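Local structure of gram-negative insecticidal protein (Chromobacterium piscinae, 6FBM) at residues V440-L451 and I498-K509. The protein is an insecticidal toxin of the MACPF family that probably acts by forming pores in target membranes, with a beta-tripod domain that may bind receptors. Sequence-based numbering, arbitrary orientation.
Sequences VHQSLCADVQTL and IERLRGSIACVK
A two-stranded antiparallel ribbon joins strand 445-447 to strand 506-508, with A446 and C507 as its hydrogen-bonded pair. A446 N gives a bond of 2.7 Å to C507 O, and C507 N returns one of 2.9 Å to A446 O. K509 N adds a third bond, to L444 O. From there the K509 side chain runs extended past L444 O, and its NZ donates to a water that also lies within bonding distance of S443 O and C445 O. On one face of the ribbon C445 pairs with V508, whose CG2 also lies near V440 CG1. V448 turns toward segment 498-509. With CG1 anti to the backbone N (chi1 177°), its two methyls part: CG1 packs on L501 CD1 at 4.0 Å, CG2 on I505 CG2 at 3.9 Å. L451 meets L501 tip to tip. L451 and I498 lie alongside, running opposite ways, with L451 CD1 3.8 Å from I498 CG1. P472 and W470 of strand 468-473 touch V448 and L451. D447 crosses the aliphatic part of R502, its OD2 3.4 Å from R502 CG, while R502 NE makes its salt bridge with E499. One water links D447 OD1, G503 N and I505 O; a second joins V448 N to I505 O. This is a short antiparallel beta ribbon with a helix packed beside it, within the Vps62-related region.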
loop_
_atom_site.group_PDB
_atom_site.type_symbol
_atom_site.label_atom_id
_atom_site.label_comp_id
_atom_site.label_asym_id
_atom_site.label_seq_id
_atom_site.Cartn_x
_atom_site.Cartn_y
_atom_site.Cartn_z
ATOM N N VAL A 440 -10.910 62.771 10.586
ATOM C CA VAL A 440 -11.308 61.715 11.484
ATOM C C VAL A 440 -12.513 61.053 10.866
ATOM O O VAL A 440 -13.347 61.739 10.281
ATOM C CB VAL A 440 -11.654 62.303 12.868
ATOM C CG1 VAL A 440 -12.052 61.188 13.854
ATOM C CG2 VAL A 440 -10.445 63.062 13.409
ATOM N N HIS A 441 -12.598 59.730 10.962
ATOM C CA HIS A 441 -13.711 59.010 10.350
ATOM C C HIS A 441 -15.030 59.389 11.036
ATOM O O HIS A 441 -15.075 59.538 12.257
ATOM C CB HIS A 441 -13.509 57.478 10.366
ATOM C CG HIS A 441 -14.485 56.747 9.499
ATOM N ND1 HIS A 441 -15.571 56.073 10.011
ATOM C CD2 HIS A 441 -14.546 56.583 8.160
ATOM C CE1 HIS A 441 -16.273 55.542 9.022
ATOM N NE2 HIS A 441 -15.683 55.853 7.887
ATOM N N GLN A 442 -16.047 59.599 10.198
ATOM C CA GLN A 442 -17.463 59.817 10.543
ATOM C C GLN A 442 -17.934 59.115 11.826
ATOM O O GLN A 442 -18.524 59.730 12.711
ATOM C CB GLN A 442 -18.290 59.336 9.325
ATOM C CG GLN A 442 -19.800 59.134 9.478
ATOM C CD GLN A 442 -20.485 58.997 8.110
ATOM O OE1 GLN A 442 -19.864 58.536 7.127
ATOM N NE2 GLN A 442 -21.770 59.420 8.032
ATOM N N SER A 443 -17.650 57.819 11.902
ATOM C CA SER A 443 -18.038 56.971 13.009
ATOM C C SER A 443 -17.617 57.485 14.393
ATOM O O SER A 443 -18.321 57.243 15.379
ATOM C CB SER A 443 -17.467 55.572 12.790
ATOM O OG SER A 443 -16.054 55.620 12.614
ATOM N N LEU A 444 -16.484 58.185 14.461
ATOM C CA LEU A 444 -15.978 58.738 15.717
ATOM C C LEU A 444 -16.416 60.169 15.975
ATOM O O LEU A 444 -16.125 60.728 17.037
ATOM C CB LEU A 444 -14.452 58.700 15.718
ATOM C CG LEU A 444 -13.791 57.400 15.283
ATOM C CD1 LEU A 444 -12.294 57.494 15.590
ATOM C CD2 LEU A 444 -14.414 56.217 16.000
ATOM N N CYS A 445 -17.125 60.774 15.024
ATOM C CA CYS A 445 -17.472 62.182 15.115
ATOM C C CYS A 445 -18.968 62.383 15.189
ATOM O O CYS A 445 -19.755 61.509 14.795
ATOM C CB CYS A 445 -16.943 62.930 13.900
ATOM S SG CYS A 445 -15.179 62.732 13.630
ATOM N N ALA A 446 -19.332 63.555 15.709
ATOM C CA ALA A 446 -20.706 64.056 15.738
ATOM C C ALA A 446 -20.764 65.334 14.910
ATOM O O ALA A 446 -19.885 66.191 15.043
ATOM C CB ALA A 446 -21.125 64.343 17.166
ATOM N N ASP A 447 -21.800 65.468 14.081
ATOM C CA ASP A 447 -22.043 66.709 13.328
ATOM C C ASP A 447 -22.056 67.910 14.263
ATOM O O ASP A 447 -22.464 67.798 15.427
ATOM C CB ASP A 447 -23.397 66.654 12.598
ATOM C CG ASP A 447 -23.442 65.598 11.509
ATOM O OD1 ASP A 447 -22.369 65.208 10.977
ATOM O OD2 ASP A 447 -24.572 65.186 11.176
ATOM N N VAL A 448 -21.602 69.061 13.766
ATOM C CA VAL A 448 -21.573 70.260 14.613
ATOM C C VAL A 448 -23.018 70.662 14.947
ATOM O O VAL A 448 -23.888 70.648 14.088
ATOM C CB VAL A 448 -20.784 71.416 13.981
ATOM C CG1 VAL A 448 -20.837 72.652 14.860
ATOM C CG2 VAL A 448 -19.333 71.015 13.787
ATOM N N GLN A 449 -23.242 70.970 16.225
ATOM C CA GLN A 449 -24.543 71.395 16.737
ATOM C C GLN A 449 -24.546 72.884 17.099
ATOM O O GLN A 449 -25.402 73.639 16.635
ATOM C CB GLN A 449 -24.935 70.535 17.929
ATOM C CG GLN A 449 -25.265 69.115 17.520
ATOM C CD GLN A 449 -25.941 68.323 18.610
ATOM O OE1 GLN A 449 -25.549 68.369 19.785
ATOM N NE2 GLN A 449 -26.998 67.600 18.225
ATOM N N THR A 450 -23.564 73.293 17.898
ATOM C CA THR A 450 -23.407 74.679 18.286
ATOM C C THR A 450 -22.144 75.279 17.684
ATOM O O THR A 450 -21.207 74.573 17.307
ATOM C CB THR A 450 -23.277 74.795 19.799
ATOM O OG1 THR A 450 -22.162 74.007 20.234
ATOM C CG2 THR A 450 -24.546 74.296 20.476
ATOM N N LEU A 451 -22.151 76.608 17.609
ATOM C CA LEU A 451 -20.989 77.414 17.271
ATOM C C LEU A 451 -21.013 78.563 18.278
ATOM O O LEU A 451 -21.920 79.382 18.260
ATOM C CB LEU A 451 -21.083 77.909 15.830
ATOM C CG LEU A 451 -20.821 76.864 14.723
ATOM C CD1 LEU A 451 -21.398 77.269 13.374
ATOM C CD2 LEU A 451 -19.325 76.600 14.565
ATOM N N ILE A 498 -24.731 76.335 10.508
ATOM C CA ILE A 498 -24.463 75.001 11.094
ATOM C C ILE A 498 -24.675 73.859 10.078
ATOM O O ILE A 498 -23.897 72.904 10.044
ATOM C CB ILE A 498 -25.313 74.759 12.366
ATOM C CG1 ILE A 498 -24.865 75.713 13.484
ATOM C CG2 ILE A 498 -25.192 73.316 12.863
ATOM C CD1 ILE A 498 -25.940 75.985 14.531
ATOM N N GLU A 499 -25.711 73.977 9.254
ATOM C CA GLU A 499 -25.975 73.011 8.180
ATOM C C GLU A 499 -24.862 72.947 7.146
ATOM O O GLU A 499 -24.523 71.860 6.660
ATOM C CB GLU A 499 -27.299 73.324 7.443
ATOM C CG GLU A 499 -28.434 72.386 7.789
ATOM C CD GLU A 499 -28.130 70.956 7.371
ATOM O OE1 GLU A 499 -27.845 70.705 6.174
ATOM O OE2 GLU A 499 -28.177 70.088 8.265
ATOM N N ARG A 500 -24.309 74.106 6.809
ATOM C CA ARG A 500 -23.218 74.198 5.846
ATOM C C ARG A 500 -22.021 73.323 6.249
ATOM O O ARG A 500 -21.348 72.765 5.385
ATOM C CB ARG A 500 -22.805 75.669 5.659
ATOM C CG ARG A 500 -21.553 75.928 4.822
ATOM C CD ARG A 500 -21.651 75.379 3.395
ATOM N NE ARG A 500 -22.323 76.327 2.499
ATOM C CZ ARG A 500 -21.779 77.463 2.034
ATOM N NH1 ARG A 500 -20.541 77.820 2.370
ATOM N NH2 ARG A 500 -22.477 78.258 1.237
ATOM N N LEU A 501 -21.792 73.189 7.557
ATOM C CA LEU A 501 -20.697 72.383 8.097
ATOM C C LEU A 501 -20.926 70.874 8.027
ATOM O O LEU A 501 -19.989 70.108 8.180
ATOM C CB LEU A 501 -20.439 72.765 9.576
ATOM C CG LEU A 501 -20.058 74.201 9.914
ATOM C CD1 LEU A 501 -19.710 74.344 11.383
ATOM C CD2 LEU A 501 -18.915 74.703 9.025
ATOM N N ARG A 502 -22.170 70.440 7.837
ATOM C CA ARG A 502 -22.533 69.012 7.898
ATOM C C ARG A 502 -21.952 68.256 6.715
ATOM O O ARG A 502 -22.070 68.689 5.583
ATOM C CB ARG A 502 -24.044 68.830 7.992
ATOM C CG ARG A 502 -24.453 67.509 8.655
ATOM C CD ARG A 502 -25.999 67.347 8.758
ATOM N NE ARG A 502 -26.725 67.696 7.514
ATOM C CZ ARG A 502 -27.226 66.861 6.594
ATOM N NH1 ARG A 502 -27.172 65.541 6.752
ATOM N NH2 ARG A 502 -27.825 67.376 5.531
ATOM N N GLY A 503 -21.282 67.139 6.991
ATOM C CA GLY A 503 -20.573 66.370 5.969
ATOM C C GLY A 503 -19.124 66.760 5.754
ATOM O O GLY A 503 -18.397 66.032 5.102
ATOM N N SER A 504 -18.694 67.889 6.302
ATOM C CA SER A 504 -17.348 68.428 6.106
ATOM C C SER A 504 -16.610 68.623 7.431
ATOM O O SER A 504 -15.509 68.134 7.611
ATOM C CB SER A 504 -17.444 69.762 5.386
ATOM O OG SER A 504 -17.773 69.566 4.035
ATOM N N ILE A 505 -17.218 69.367 8.338
ATOM C CA ILE A 505 -16.657 69.640 9.639
ATOM C C ILE A 505 -17.470 68.901 10.662
ATOM O O ILE A 505 -18.684 68.786 10.526
ATOM C CB ILE A 505 -16.670 71.157 9.968
ATOM C CG1 ILE A 505 -15.755 71.930 9.014
ATOM C CG2 ILE A 505 -16.303 71.427 11.428
ATOM C CD1 ILE A 505 -14.280 71.706 9.306
ATOM N N ALA A 506 -16.793 68.423 11.701
ATOM C CA ALA A 506 -17.455 67.744 12.801
ATOM C C ALA A 506 -16.693 67.938 14.102
ATOM O O ALA A 506 -15.641 68.598 14.131
ATOM C CB ALA A 506 -17.614 66.275 12.484
ATOM N N CYS A 507 -17.255 67.401 15.182
ATOM C CA CYS A 507 -16.586 67.322 16.477
ATOM C C CYS A 507 -16.380 65.863 16.845
ATOM O O CYS A 507 -17.188 65.012 16.495
ATOM C CB CYS A 507 -17.421 67.993 17.554
ATOM S SG CYS A 507 -17.831 69.687 17.193
ATOM N N VAL A 508 -15.313 65.600 17.592
ATOM C CA VAL A 508 -14.904 64.249 17.899
ATOM C C VAL A 508 -15.500 63.824 19.232
ATOM O O VAL A 508 -15.356 64.532 20.231
ATOM C CB VAL A 508 -13.366 64.079 17.858
ATOM C CG1 VAL A 508 -12.612 64.931 18.899
ATOM C CG2 VAL A 508 -12.993 62.605 17.950
ATOM N N LYS A 509 -16.174 62.657 19.216
ATOM C CA LYS A 509 -16.858 62.078 20.376
ATOM C C LYS A 509 -15.927 61.745 21.544
ATOM O O LYS A 509 -14.810 61.229 21.340
ATOM C CB LYS A 509 -17.567 60.779 19.993
ATOM C CG LYS A 509 -18.760 60.913 19.057
ATOM C CD LYS A 509 -19.210 59.524 18.608
ATOM C CE LYS A 509 -20.666 59.438 18.224
ATOM N NZ LYS A 509 -20.924 58.041 17.779
HETATM O O HOH W 1 -20.698 58.437 14.753
HETATM O O HOH W 2 -26.140 64.071 9.525
HETATM O O HOH W 3 -20.407 66.697 9.740
HETATM O O HOH W 4 -21.457 69.278 11.046
#